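Erythromycin C-12 hydroxylase (Saccharopolyspora erythraea, PDB 2XFH) catalyses the heme-dependent C-12 hydroxylation of the macrolactone ring of erythromycin D, giving erythromycin C in the biosynthesis of the antibiotic. Local coordinates at residues G85-I90 with A97-V102; P73-E78 with Q292-K297. The protein carries 1 engineered substitution. All blocks are in the same frame, centred on the assembly; numbering follows the deposited sequence. Where two conformers were deposited one is given.

From the N terminus, the chain passes strand 69-70 and enters the long B-C loop of the P450 fold. Residues 73-78, early in this loop, meet residues 292-297 on and just after strand 290-295; contact 2 thus closes a loop of more than two hundred residues, much of it helical. Contact 1 is nested inside that loop and is far more local: residues 85-90, late in the B-C loop, fold back on residues 97-102 of helix 94-103. The two contacts also touch, through packing between Glu89 and the Pro73-Thr74 pair. Together they join the B-C loop to the beta sheet and the C helix, each reaching a different heme propionate through an arginine.

Contact 1: residues G85-I90 with A97-V102; sequences GMIHEI and ALRKVV. With HEM (protoporphyrin IX containing Fe), chain B; CL6 (1-[(2-chlorophenyl)(diphenyl)methyl]-1H-imidazole), chain C.
Ile87 overlaps Leu98 obliquely: its CG2 methyl lies 3.6 Å from Leu98 CG, where the end of the cytochrome P450 B-C loop packs on the C helix, here helix 94-103. The first torsion of Ile87 (chi1 54°) sets CG1 between the backbone N and the carbonyl carbon, and this splits the work of the side chain. CG2 is directed at the helix, whereas CG1 is placed 3.5 Å from HEM CGD, the carboxyl carbon of a heme propionate. Ile90 meets the same leucine at about a right angle, with its CD1 3.8 Å from Leu98 CD2. Leu98 is therefore wedged against two isoleucines, and it also touches Arg224 and Leu226. These joints are apolar, and the buried carbonyl oxygens of Gly85 and Met86 have no partner in the model.

Both segments also reach bound groups. On the loop, His88, a substrate-binding residue, turns one face of its ring to a phenyl group of the azole ligand, clotrimazole, with CL6 CAB 3.2 Å above the ring plane and offset toward the rim. The imidazole of this ligand coordinates the heme iron through CL6 NAN at 2.1 Å. On the helix, Arg99 runs extended from CG to NE and brings its guanidinium edge to the propionate that Ile87 lines. His95, one turn earlier, binds the heme as well. Besides donating to the backbone O of Phe352, Arg99 NH1 gives HEM O2D a bond of 2.7 Å (N-H...O angle 146°) lying in the guanidinium plane.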
ATOM      1  N   GLY A  85      -0.841  18.656  -4.362  1.00 31.89           N
ATOM      2  CA  GLY A  85      -0.021  17.988  -3.354  1.00 31.18           C
ATOM      3  C   GLY A  85       0.073  16.493  -3.532  1.00 30.91           C
ATOM      4  O   GLY A  85       0.773  15.833  -2.779  1.00 31.89           O
ATOM      5  N   MET A  86      -0.619  15.958  -4.535  1.00 30.90           N
ATOM      6  CA  MET A  86      -0.594  14.516  -4.828  1.00 30.45           C
ATOM      7  C   MET A  86       0.336  14.264  -5.983  1.00 29.45           C
ATOM      8  O   MET A  86       0.098  14.740  -7.089  1.00 31.39           O
ATOM      9  CB  MET A  86      -1.987  14.012  -5.213  1.00 31.18           C
ATOM     10  CG  MET A  86      -3.011  14.099  -4.108  1.00 30.41           C
ATOM     11  SD  MET A  86      -2.412  13.406  -2.573  1.00 35.50           S
ATOM     12  CE  MET A  86      -3.981  13.022  -1.798  1.00 33.94           C
ATOM     13  N   ILE A  87       1.393  13.511  -5.735  1.00 27.70           N
ATOM     14  CA  ILE A  87       2.402  13.257  -6.745  1.00 25.89           C
ATOM     15  C   ILE A  87       2.064  12.102  -7.699  1.00 25.84           C
ATOM     16  O   ILE A  87       2.683  11.975  -8.761  1.00 24.52           O
ATOM     17  CB  ILE A  87       3.811  12.997  -6.084  1.00 26.02           C
ATOM     18  CG1 ILE A  87       3.718  11.874  -5.055  1.00 25.57           C
ATOM     19  CG2 ILE A  87       4.370  14.314  -5.449  1.00 26.05           C
ATOM     20  CD1 ILE A  87       4.959  11.733  -4.170  1.00 24.83           C
ATOM     21  N   HIS A  88       1.112  11.249  -7.318  1.00 25.20           N
ATOM     22  CA  HIS A  88       0.862  10.027  -8.077  1.00 25.27           C
ATOM     23  C   HIS A  88      -0.000  10.274  -9.318  1.00 25.30           C
ATOM     24  O   HIS A  88      -0.171   9.366 -10.134  1.00 24.95           O
ATOM     25  CB  HIS A  88       0.196   8.971  -7.191  1.00 25.64           C
ATOM     26  CG  HIS A  88      -1.231   9.280  -6.863  1.00 26.72           C
ATOM     27  ND1 HIS A  88      -1.592  10.303  -6.009  1.00 28.74           N
ATOM     28  CD2 HIS A  88      -2.387   8.702  -7.269  1.00 27.15           C
ATOM     29  CE1 HIS A  88      -2.909  10.344  -5.904  1.00 27.30           C
ATOM     30  NE2 HIS A  88      -3.415   9.375  -6.650  1.00 28.20           N
ATOM     31  N   GLU A  89      -0.524  11.493  -9.436  1.00 25.38           N
ATOM     32  CA  GLU A  89      -1.413  11.896 -10.532  0.50 26.06           C
ATOM     33  C   GLU A  89      -0.740  12.832 -11.511  1.00 26.42           C
ATOM     34  O   GLU A  89      -1.397  13.408 -12.389  1.00 26.28           O
ATOM     35  CB  GLU A  89      -2.601  12.658  -9.969  0.50 26.54           C
ATOM     36  CG  GLU A  89      -3.805  11.837  -9.650  0.50 26.50           C
ATOM     37  CD  GLU A  89      -4.943  12.730  -9.209  0.50 26.86           C
ATOM     38  OE1 GLU A  89      -4.702  13.644  -8.376  0.50 24.72           O
ATOM     39  OE2 GLU A  89      -6.060  12.523  -9.720  0.50 28.36           O
ATOM     40  N   ILE A  90       0.564  13.004 -11.366  1.00 26.49           N
ATOM     41  CA  ILE A  90       1.252  13.971 -12.189  1.00 26.96           C
ATOM     42  C   ILE A  90       2.462  13.369 -12.871  1.00 25.83           C
ATOM     43  O   ILE A  90       3.063  12.412 -12.380  1.00 25.50           O
ATOM     44  CB  ILE A  90       1.566  15.280 -11.424  1.00 27.49           C
ATOM     45  CG1 ILE A  90       2.570  15.048 -10.315  1.00 27.58           C
ATOM     46  CG2 ILE A  90       0.254  15.902 -10.834  1.00 29.06           C
ATOM     47  CD1 ILE A  90       3.015  16.347  -9.618  1.00 28.82           C
ATOM     48  N   ALA A  97       9.548  17.749  -9.732  1.00 24.27           N
ATOM     49  CA  ALA A  97       9.712  18.961  -8.952  1.00 24.71           C
ATOM     50  C   ALA A  97       8.983  18.812  -7.612  1.00 24.91           C
ATOM     51  O   ALA A  97       9.575  19.079  -6.565  1.00 25.06           O
ATOM     52  CB  ALA A  97       9.239  20.204  -9.742  1.00 24.71           C
ATOM     53  N   LEU A  98       7.731  18.329  -7.642  1.00 24.01           N
ATOM     54  CA  LEU A  98       6.947  18.150  -6.405  1.00 23.49           C
ATOM     55  C   LEU A  98       7.455  17.028  -5.480  1.00 22.80           C
ATOM     56  O   LEU A  98       7.534  17.202  -4.276  1.00 22.40           O
ATOM     57  CB  LEU A  98       5.457  17.980  -6.724  1.00 23.26           C
ATOM     58  CG  LEU A  98       4.425  17.877  -5.578  1.00 24.71           C
ATOM     59  CD1 LEU A  98       4.504  19.083  -4.657  1.00 25.81           C
ATOM     60  CD2 LEU A  98       3.013  17.764  -6.111  1.00 23.74           C
ATOM     61  N   ARG A  99       7.800  15.872  -6.034  1.00 21.76           N
ATOM     62  CA  ARG A  99       8.396  14.815  -5.213  1.00 21.50           C
ATOM     63  C   ARG A  99       9.720  15.248  -4.545  1.00 21.29           C
ATOM     64  O   ARG A  99      10.035  14.830  -3.433  1.00 19.62           O
ATOM     65  CB  ARG A  99       8.552  13.528  -6.028  1.00 22.11           C
ATOM     66  CG  ARG A  99       9.250  12.390  -5.279  1.00 22.01           C
ATOM     67  CD  ARG A  99       8.950  11.061  -5.965  1.00 21.65           C
ATOM     68  NE  ARG A  99       9.712   9.977  -5.355  1.00 22.23           N
ATOM     69  CZ  ARG A  99       9.316   8.701  -5.313  1.00 22.87           C
ATOM     70  NH1 ARG A  99       8.157   8.346  -5.846  1.00 18.58           N
ATOM     71  NH2 ARG A  99      10.090   7.789  -4.726  1.00 21.23           N
ATOM     72  N   LYS A 100      10.471  16.130  -5.201  1.00 21.64           N
ATOM     73  CA  LYS A 100      11.635  16.742  -4.572  1.00 22.58           C
ATOM     74  C   LYS A 100      11.294  17.548  -3.304  1.00 21.22           C
ATOM     75  O   LYS A 100      11.945  17.408  -2.250  1.00 20.32           O
ATOM     76  CB  LYS A 100      12.379  17.639  -5.563  1.00 23.10           C
ATOM     77  CG  LYS A 100      13.453  16.901  -6.306  1.00 27.70           C
ATOM     78  CD  LYS A 100      13.775  17.630  -7.598  1.00 33.57           C
ATOM     79  CE  LYS A 100      15.077  18.342  -7.482  1.00 35.94           C
ATOM     80  NZ  LYS A 100      16.151  17.330  -7.279  1.00 40.14           N
ATOM     81  N   VAL A 101      10.279  18.388  -3.410  1.00 20.84           N
ATOM     82  CA  VAL A 101       9.816  19.201  -2.288  0.50 20.57           C
ATOM     83  C   VAL A 101       9.333  18.345  -1.112  1.00 20.78           C
ATOM     84  O   VAL A 101       9.727  18.533   0.039  1.00 20.72           O
ATOM     85  CB  VAL A 101       8.687  20.155  -2.729  0.50 20.67           C
ATOM     86  CG1 VAL A 101       8.231  21.021  -1.555  0.50 18.63           C
ATOM     87  CG2 VAL A 101       9.160  21.017  -3.882  0.50 19.92           C
ATOM     88  N   VAL A 102       8.454  17.388  -1.406  1.00 21.52           N
ATOM     89  CA  VAL A 102       7.912  16.512  -0.366  0.50 20.56           C
ATOM     90  C   VAL A 102       8.989  15.617   0.301  1.00 20.97           C
ATOM     91  O   VAL A 102       8.965  15.422   1.521  1.00 20.33           O
ATOM     92  CB  VAL A 102       6.732  15.673  -0.896  0.50 20.86           C
ATOM     93  CG1 VAL A 102       5.642  16.598  -1.502  0.50 19.11           C
ATOM     94  CG2 VAL A 102       7.218  14.657  -1.928  0.50 20.24           C
TER
HETATM   95  CHA HEM B1412       3.182   5.073  -4.709  1.00 15.64           C
HETATM   96  CHB HEM B1412       2.483   0.559  -3.169  1.00 15.01           C
HETATM   97  CHC HEM B1412       3.278   1.815   1.403  1.00 12.58           C
HETATM   98  CHD HEM B1412       3.153   6.431  -0.058  1.00 15.71           C
HETATM   99  C1A HEM B1412       2.994   3.722  -4.687  1.00 15.48           C
HETATM  100  C2A HEM B1412       2.872   2.863  -5.829  1.00 17.44           C
HETATM  101  C3A HEM B1412       2.653   1.623  -5.406  1.00 16.87           C
HETATM  102  C4A HEM B1412       2.649   1.662  -3.970  1.00 15.58           C
HETATM  103  CMA HEM B1412       2.498   0.340  -6.292  1.00 15.47           C
HETATM  104  CAA HEM B1412       3.011   3.321  -7.286  1.00 15.58           C
HETATM  105  CBA HEM B1412       1.729   3.915  -7.833  1.00 18.03           C
HETATM  106  CGA HEM B1412       1.897   4.296  -9.285  1.00 19.78           C
HETATM  107  O1A HEM B1412       2.924   3.968  -9.930  1.00 21.51           O
HETATM  108  O2A HEM B1412       0.953   4.879  -9.866  1.00 20.98           O
HETATM  109  C1B HEM B1412       2.678   0.478  -1.823  1.00 15.98           C
HETATM  110  C2B HEM B1412       2.703  -0.731  -1.011  1.00 13.47           C
HETATM  111  C3B HEM B1412       2.926  -0.349   0.269  1.00 14.22           C
HETATM  112  C4B HEM B1412       3.055   1.080   0.277  1.00 12.66           C
HETATM  113  CMB HEM B1412       2.495  -2.182  -1.503  1.00 13.72           C
HETATM  114  CAB HEM B1412       3.059  -1.163   1.582  1.00 14.29           C
HETATM  115  CBB HEM B1412       3.319  -2.483   1.686  1.00 15.84           C
HETATM  116  C1C HEM B1412       3.301   3.190   1.433  1.00 14.66           C
HETATM  117  C2C HEM B1412       3.514   4.018   2.597  1.00 17.21           C
HETATM  118  C3C HEM B1412       3.493   5.290   2.173  1.00 17.65           C
HETATM  119  C4C HEM B1412       3.246   5.309   0.751  1.00 17.52           C
HETATM  120  CMC HEM B1412       3.770   3.513   4.028  1.00 16.32           C
HETATM  121  CAC HEM B1412       3.686   6.490   3.078  1.00 18.01           C
HETATM  122  CBC HEM B1412       4.217   7.605   2.542  1.00 21.18           C
HETATM  123  C1D HEM B1412       3.175   6.536  -1.421  1.00 15.87           C
HETATM  124  C2D HEM B1412       3.205   7.762  -2.188  1.00 15.25           C
HETATM  125  C3D HEM B1412       3.169   7.317  -3.638  1.00 17.32           C
HETATM  126  C4D HEM B1412       3.161   5.875  -3.604  1.00 16.16           C
HETATM  127  CMD HEM B1412       3.229   9.227  -1.688  1.00 17.04           C
HETATM  128  CAD HEM B1412       3.226   8.171  -4.893  1.00 18.01           C
HETATM  129  CBD HEM B1412       4.709   8.169  -5.342  1.00 20.18           C
HETATM  130  CGD HEM B1412       4.828   8.954  -6.629  1.00 21.10           C
HETATM  131  O1D HEM B1412       3.791   9.143  -7.342  1.00 19.53           O
HETATM  132  O2D HEM B1412       5.964   9.406  -6.958  1.00 21.25           O
HETATM  133  NA  HEM B1412       2.853   2.962  -3.551  1.00 17.43           N
HETATM  134  NB  HEM B1412       2.894   1.556  -1.025  1.00 15.30           N
HETATM  135  NC  HEM B1412       3.158   3.995   0.329  1.00 15.68           N
HETATM  136  ND  HEM B1412       3.161   5.463  -2.295  1.00 15.77           N
HETATM  137 FE   HEM B1412       3.063   3.481  -1.650  1.00 18.66          FE
HETATM  138 CLAY CL6 C1413      -2.998   5.930  -0.128  1.00 27.34          CL
HETATM  139  CAX CL6 C1413      -3.925   4.763  -1.114  1.00 25.56           C
HETATM  140  CAV CL6 C1413      -5.147   4.348  -0.580  1.00 26.94           C
HETATM  141  CAT CL6 C1413      -5.943   3.439  -1.277  1.00 25.62           C
HETATM  142  CAS CL6 C1413      -5.505   2.923  -2.495  1.00 27.55           C
HETATM  143  CAU CL6 C1413      -4.279   3.348  -3.032  1.00 25.26           C
HETATM  144  CAW CL6 C1413      -3.470   4.272  -2.353  1.00 23.63           C
HETATM  145  CAR CL6 C1413      -2.134   4.680  -2.961  1.00 21.93           C
HETATM  146  CAC CL6 C1413      -2.057   6.192  -2.960  1.00 20.97           C
HETATM  147  CAE CL6 C1413      -0.904   6.856  -2.581  1.00 21.24           C
HETATM  148  CAF CL6 C1413      -0.826   8.252  -2.549  1.00 21.00           C
HETATM  149  CAD CL6 C1413      -1.932   8.991  -2.947  1.00 23.04           C
HETATM  150  CAB CL6 C1413      -3.099   8.341  -3.330  1.00 22.62           C
HETATM  151  CAA CL6 C1413      -3.172   6.954  -3.351  1.00 22.15           C
HETATM  152  NAO CL6 C1413      -1.006   4.122  -2.123  1.00 17.78           N
HETATM  153  CAM CL6 C1413       0.244   4.124  -2.542  1.00 14.80           C
HETATM  154  NAN CL6 C1413       0.968   3.606  -1.521  1.00 14.95           N
HETATM  155  CAQ CL6 C1413       0.145   3.286  -0.498  1.00 18.72           C
HETATM  156  CAP CL6 C1413      -1.148   3.651  -0.882  1.00 18.71           C
HETATM  157  CAL CL6 C1413      -2.011   4.112  -4.375  1.00 22.02           C
HETATM  158  CAK CL6 C1413      -1.740   2.741  -4.554  1.00 22.06           C
HETATM  159  CAI CL6 C1413      -1.627   2.212  -5.841  1.00 24.08           C
HETATM  160  CAG CL6 C1413      -1.800   3.035  -6.959  1.00 22.77           C
HETATM  161  CAH CL6 C1413      -2.073   4.402  -6.800  1.00 23.45           C
HETATM  162  CAJ CL6 C1413      -2.177   4.926  -5.511  1.00 24.01           C

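Contact 2: residues P73-E78 with Q292-K297. With HEM (protoporphyrin IX containing Fe), chain B.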
ATOM      1  N   PRO A  73      -5.206  10.788 -14.724  1.00 32.89           N
ATOM      2  CA  PRO A  73      -6.463  10.286 -15.266  1.00 34.30           C
ATOM      3  C   PRO A  73      -7.550  11.355 -15.414  1.00 36.00           C
ATOM      4  O   PRO A  73      -8.582  11.082 -16.015  1.00 36.54           O
ATOM      5  CB  PRO A  73      -6.887   9.226 -14.247  1.00 34.44           C
ATOM      6  CG  PRO A  73      -6.258   9.636 -12.965  1.00 33.37           C
ATOM      7  CD  PRO A  73      -5.179  10.673 -13.259  1.00 32.76           C
ATOM      8  N   THR A  74      -7.302  12.566 -14.924  1.00 37.34           N
ATOM      9  CA  THR A  74      -8.273  13.667 -15.048  1.00 38.37           C
ATOM     10  C   THR A  74      -8.237  14.381 -16.405  1.00 39.43           C
ATOM     11  O   THR A  74      -9.196  15.084 -16.756  1.00 39.50           O
ATOM     12  CB  THR A  74      -8.094  14.732 -13.949  1.00 37.86           C
ATOM     13  OG1 THR A  74      -7.028  15.621 -14.313  1.00 37.33           O
ATOM     14  CG2 THR A  74      -7.808  14.067 -12.605  1.00 38.20           C
ATOM     15  N   ARG A  75      -7.141  14.204 -17.147  1.00 39.94           N
ATOM     16  CA  ARG A  75      -6.938  14.881 -18.421  1.00 41.28           C
ATOM     17  C   ARG A  75      -8.074  14.666 -19.429  1.00 42.06           C
ATOM     18  O   ARG A  75      -8.347  15.539 -20.245  1.00 42.80           O
ATOM     19  CB  ARG A  75      -5.594  14.486 -19.027  1.00 40.62           C
ATOM     20  CG  ARG A  75      -5.312  15.135 -20.373  1.00 40.50           C
ATOM     21  CD  ARG A  75      -4.016  14.602 -20.987  1.00 39.77           C
ATOM     22  NE  ARG A  75      -4.045  13.150 -21.193  1.00 38.85           N
ATOM     23  CZ  ARG A  75      -4.469  12.559 -22.306  1.00 37.87           C
ATOM     24  NH1 ARG A  75      -4.904  13.294 -23.316  1.00 39.10           N
ATOM     25  NH2 ARG A  75      -4.472  11.238 -22.405  1.00 34.34           N
ATOM     26  N   VAL A  76      -8.742  13.519 -19.347  1.00 42.97           N
ATOM     27  CA  VAL A  76      -9.825  13.171 -20.271  1.00 43.95           C
ATOM     28  C   VAL A  76     -11.223  13.312 -19.643  1.00 44.93           C
ATOM     29  O   VAL A  76     -12.233  13.004 -20.289  1.00 44.96           O
ATOM     30  CB  VAL A  76      -9.639  11.738 -20.892  1.00 43.91           C
ATOM     31  CG1 VAL A  76      -8.320  11.635 -21.643  1.00 43.35           C
ATOM     32  CG2 VAL A  76      -9.764  10.643 -19.831  1.00 44.34           C
ATOM     33  N   ILE A  77     -11.270  13.779 -18.393  1.00 45.85           N
ATOM     34  CA  ILE A  77     -12.539  14.135 -17.733  1.00 47.03           C
ATOM     35  C   ILE A  77     -12.648  15.663 -17.537  1.00 47.14           C
ATOM     36  O   ILE A  77     -11.841  16.267 -16.823  1.00 47.32           O
ATOM     37  CB  ILE A  77     -12.776  13.347 -16.407  1.00 46.98           C
ATOM     38  CG1 ILE A  77     -12.592  11.837 -16.629  1.00 47.15           C
ATOM     39  CG2 ILE A  77     -14.185  13.631 -15.860  1.00 48.26           C
ATOM     40  CD1 ILE A  77     -12.658  11.000 -15.365  1.00 47.15           C
ATOM     41  N   GLU A  78     -13.609  16.221 -18.284  0.50 46.78           N
ATOM     42  CA  GLU A  78     -13.809  17.659 -18.608  0.50 46.38           C
ATOM     43  C   GLU A  78     -13.196  18.743 -17.714  0.50 46.22           C
ATOM     44  O   GLU A  78     -12.259  19.434 -18.121  0.50 46.25           O
ATOM     45  CB  GLU A  78     -15.307  17.969 -18.837  0.50 46.27           C
ATOM     46  CG  GLU A  78     -16.315  16.836 -18.519  0.50 45.76           C
ATOM     47  CD  GLU A  78     -16.293  16.335 -17.067  0.50 45.36           C
ATOM     48  OE1 GLU A  78     -15.537  16.882 -16.228  0.50 44.43           O
ATOM     49  OE2 GLU A  78     -17.037  15.374 -16.771  0.50 44.59           O
ATOM     50  N   GLN A 292      -2.957   2.059 -12.666  1.00 20.99           N
ATOM     51  CA  GLN A 292      -3.577   2.534 -13.887  0.50 21.38           C
ATOM     52  C   GLN A 292      -2.766   3.641 -14.548  1.00 20.86           C
ATOM     53  O   GLN A 292      -2.057   4.383 -13.882  1.00 20.90           O
ATOM     54  CB  GLN A 292      -5.038   2.961 -13.648  0.50 21.69           C
ATOM     55  CG  GLN A 292      -6.029   1.773 -13.575  0.50 23.92           C
ATOM     56  CD  GLN A 292      -6.234   1.243 -12.159  0.50 25.87           C
ATOM     57  OE1 GLN A 292      -7.037   1.778 -11.397  0.50 27.98           O
ATOM     58  NE2 GLN A 292      -5.522   0.181 -11.810  0.50 26.75           N
ATOM     59  N   ARG A 293      -2.875   3.707 -15.869  1.00 19.82           N
ATOM     60  CA  ARG A 293      -2.220   4.731 -16.697  1.00 18.20           C
ATOM     61  C   ARG A 293      -3.257   5.120 -17.751  1.00 19.01           C
ATOM     62  O   ARG A 293      -4.254   4.405 -17.936  1.00 18.62           O
ATOM     63  CB  ARG A 293      -0.957   4.176 -17.378  1.00 18.24           C
ATOM     64  CG  ARG A 293       0.172   3.745 -16.378  1.00 18.11           C
ATOM     65  CD  ARG A 293       0.613   4.955 -15.547  1.00 19.73           C
ATOM     66  NE  ARG A 293       1.797   4.738 -14.719  1.00 16.78           N
ATOM     67  CZ  ARG A 293       1.790   4.538 -13.401  1.00 15.56           C
ATOM     68  NH1 ARG A 293       0.652   4.481 -12.702  1.00 14.13           N
ATOM     69  NH2 ARG A 293       2.940   4.390 -12.776  1.00 13.94           N
ATOM     70  N   THR A 294      -3.026   6.257 -18.412  1.00 18.70           N
ATOM     71  CA  THR A 294      -3.818   6.704 -19.561  1.00 19.87           C
ATOM     72  C   THR A 294      -2.886   6.939 -20.746  1.00 19.42           C
ATOM     73  O   THR A 294      -1.849   7.642 -20.607  1.00 19.45           O
ATOM     74  CB  THR A 294      -4.571   7.993 -19.251  1.00 19.17           C
ATOM     75  OG1 THR A 294      -5.341   7.785 -18.067  1.00 20.15           O
ATOM     76  CG2 THR A 294      -5.538   8.354 -20.408  1.00 20.78           C
ATOM     77  N   THR A 295      -3.236   6.365 -21.902  1.00 19.26           N
ATOM     78  CA  THR A 295      -2.455   6.619 -23.113  1.00 19.27           C
ATOM     79  C   THR A 295      -2.601   8.088 -23.556  1.00 19.07           C
ATOM     80  O   THR A 295      -3.699   8.689 -23.503  1.00 17.97           O
ATOM     81  CB  THR A 295      -2.809   5.673 -24.271  1.00 20.01           C
ATOM     82  OG1 THR A 295      -4.137   5.953 -24.718  1.00 18.31           O
ATOM     83  CG2 THR A 295      -2.760   4.215 -23.833  1.00 19.89           C
ATOM     84  N   THR A 296      -1.499   8.654 -24.015  1.00 18.44           N
ATOM     85  CA  THR A 296      -1.503  10.059 -24.464  1.00 19.48           C
ATOM     86  C   THR A 296      -1.554  10.153 -25.992  1.00 19.59           C
ATOM     87  O   THR A 296      -1.593  11.228 -26.574  1.00 19.28           O
ATOM     88  CB  THR A 296      -0.262  10.783 -23.963  1.00 19.80           C
ATOM     89  OG1 THR A 296       0.905  10.144 -24.495  1.00 18.05           O
ATOM     90  CG2 THR A 296      -0.205  10.773 -22.422  1.00 20.94           C
ATOM     91  N   LYS A 297      -1.478   8.994 -26.640  1.00 19.62           N
ATOM     92  CA  LYS A 297      -1.336   8.918 -28.069  1.00 19.78           C
ATOM     93  C   LYS A 297      -1.567   7.436 -28.457  1.00 19.06           C
ATOM     94  O   LYS A 297      -1.487   6.549 -27.602  1.00 18.47           O
ATOM     95  CB  LYS A 297       0.066   9.394 -28.516  1.00 19.23           C
ATOM     96  CG  LYS A 297       1.214   8.574 -28.005  1.00 21.86           C
ATOM     97  CD  LYS A 297       2.552   8.954 -28.671  1.00 23.10           C
ATOM     98  CE  LYS A 297       3.595   7.885 -28.338  1.00 30.22           C
ATOM     99  NZ  LYS A 297       4.930   8.090 -29.031  1.00 32.60           N
TER
HETATM  100  CHA HEM B1412       3.182   5.073  -4.709  1.00 15.64           C
HETATM  101  CHB HEM B1412       2.483   0.559  -3.169  1.00 15.01           C
HETATM  102  CHC HEM B1412       3.278   1.815   1.403  1.00 12.58           C
HETATM  103  CHD HEM B1412       3.153   6.431  -0.058  1.00 15.71           C
HETATM  104  C1A HEM B1412       2.994   3.722  -4.687  1.00 15.48           C
HETATM  105  C2A HEM B1412       2.872   2.863  -5.829  1.00 17.44           C
HETATM  106  C3A HEM B1412       2.653   1.623  -5.406  1.00 16.87           C
HETATM  107  C4A HEM B1412       2.649   1.662  -3.970  1.00 15.58           C
HETATM  108  CMA HEM B1412       2.498   0.340  -6.292  1.00 15.47           C
HETATM  109  CAA HEM B1412       3.011   3.321  -7.286  1.00 15.58           C
HETATM  110  CBA HEM B1412       1.729   3.915  -7.833  1.00 18.03           C
HETATM  111  CGA HEM B1412       1.897   4.296  -9.285  1.00 19.78           C
HETATM  112  O1A HEM B1412       2.924   3.968  -9.930  1.00 21.51           O
HETATM  113  O2A HEM B1412       0.953   4.879  -9.866  1.00 20.98           O
HETATM  114  C1B HEM B1412       2.678   0.478  -1.823  1.00 15.98           C
HETATM  115  C2B HEM B1412       2.703  -0.731  -1.011  1.00 13.47           C
HETATM  116  C3B HEM B1412       2.926  -0.349   0.269  1.00 14.22           C
HETATM  117  C4B HEM B1412       3.055   1.080   0.277  1.00 12.66           C
HETATM  118  CMB HEM B1412       2.495  -2.182  -1.503  1.00 13.72           C
HETATM  119  CAB HEM B1412       3.059  -1.163   1.582  1.00 14.29           C
HETATM  120  CBB HEM B1412       3.319  -2.483   1.686  1.00 15.84           C
HETATM  121  C1C HEM B1412       3.301   3.190   1.433  1.00 14.66           C
HETATM  122  C2C HEM B1412       3.514   4.018   2.597  1.00 17.21           C
HETATM  123  C3C HEM B1412       3.493   5.290   2.173  1.00 17.65           C
HETATM  124  C4C HEM B1412       3.246   5.309   0.751  1.00 17.52           C
HETATM  125  CMC HEM B1412       3.770   3.513   4.028  1.00 16.32           C
HETATM  126  CAC HEM B1412       3.686   6.490   3.078  1.00 18.01           C
HETATM  127  CBC HEM B1412       4.217   7.605   2.542  1.00 21.18           C
HETATM  128  C1D HEM B1412       3.175   6.536  -1.421  1.00 15.87           C
HETATM  129  C2D HEM B1412       3.205   7.762  -2.188  1.00 15.25           C
HETATM  130  C3D HEM B1412       3.169   7.317  -3.638  1.00 17.32           C
HETATM  131  C4D HEM B1412       3.161   5.875  -3.604  1.00 16.16           C
HETATM  132  CMD HEM B1412       3.229   9.227  -1.688  1.00 17.04           C
HETATM  133  CAD HEM B1412       3.226   8.171  -4.893  1.00 18.01           C
HETATM  134  CBD HEM B1412       4.709   8.169  -5.342  1.00 20.18           C
HETATM  135  CGD HEM B1412       4.828   8.954  -6.629  1.00 21.10           C
HETATM  136  O1D HEM B1412       3.791   9.143  -7.342  1.00 19.53           O
HETATM  137  O2D HEM B1412       5.964   9.406  -6.958  1.00 21.25           O
HETATM  138  NA  HEM B1412       2.853   2.962  -3.551  1.00 17.43           N
HETATM  139  NB  HEM B1412       2.894   1.556  -1.025  1.00 15.30           N
HETATM  140  NC  HEM B1412       3.158   3.995   0.329  1.00 15.68           N
HETATM  141  ND  HEM B1412       3.161   5.463  -2.295  1.00 15.77           N
HETATM  142 FE   HEM B1412       3.063   3.481  -1.650  1.00 18.66          FE
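The backbones come nearest at Pro73 and Thr294, whose CA atoms are 6.2 Å apart; residues 73-75 take up helix-like backbone angles but do not form a regular helix, and Ile77 N closes a turn onto Thr74 O, while 292-295 is extended as a strand. Thr294 faces this turn with both branches. Its OG1 sits 3.9 Å from Pro73 CA, and its CG2, anti to the backbone N (chi1 of OG1 -54°), is the branch that meets Arg75, with NH2 of that arginine 3.7 Å away. Arg75 starts out extended, then bends at chi3 (59°), which carries its guanidinium past the Thr294 methyl to the end of the strand. There Arg75 NH2 lies 2.9 Å from Thr295 O, near the guanidinium plane. Val76 CG1 lies over one face of the same group, offset toward its rim, and Asp309 forms a salt bridge with NH1, which probably offsets part of its charge.

The strand belongs to the mixed beta sheet of the P450 fold, between strands 311-315 and 69-70, and the B-C loop starts just after strand 69-70. Thr295 points away from the loop and bonds through OG1 to Pro307 O and Val310 N.

Arg293 leaves the strand on the side away from the turn, and its guanidinium binds a heme propionate. Bent at chi2, it donates from NH2 to HEM O1A at 2.9 Å in a nearly straight bond (178°). NH1 donates to the other oxygen, HEM O2A, also at 2.9 Å. The same NH1 reaches Gln292 O at 3.0 Å, approaching from above the carbonyl plane, which probably helps fix the rotation of the guanidinium.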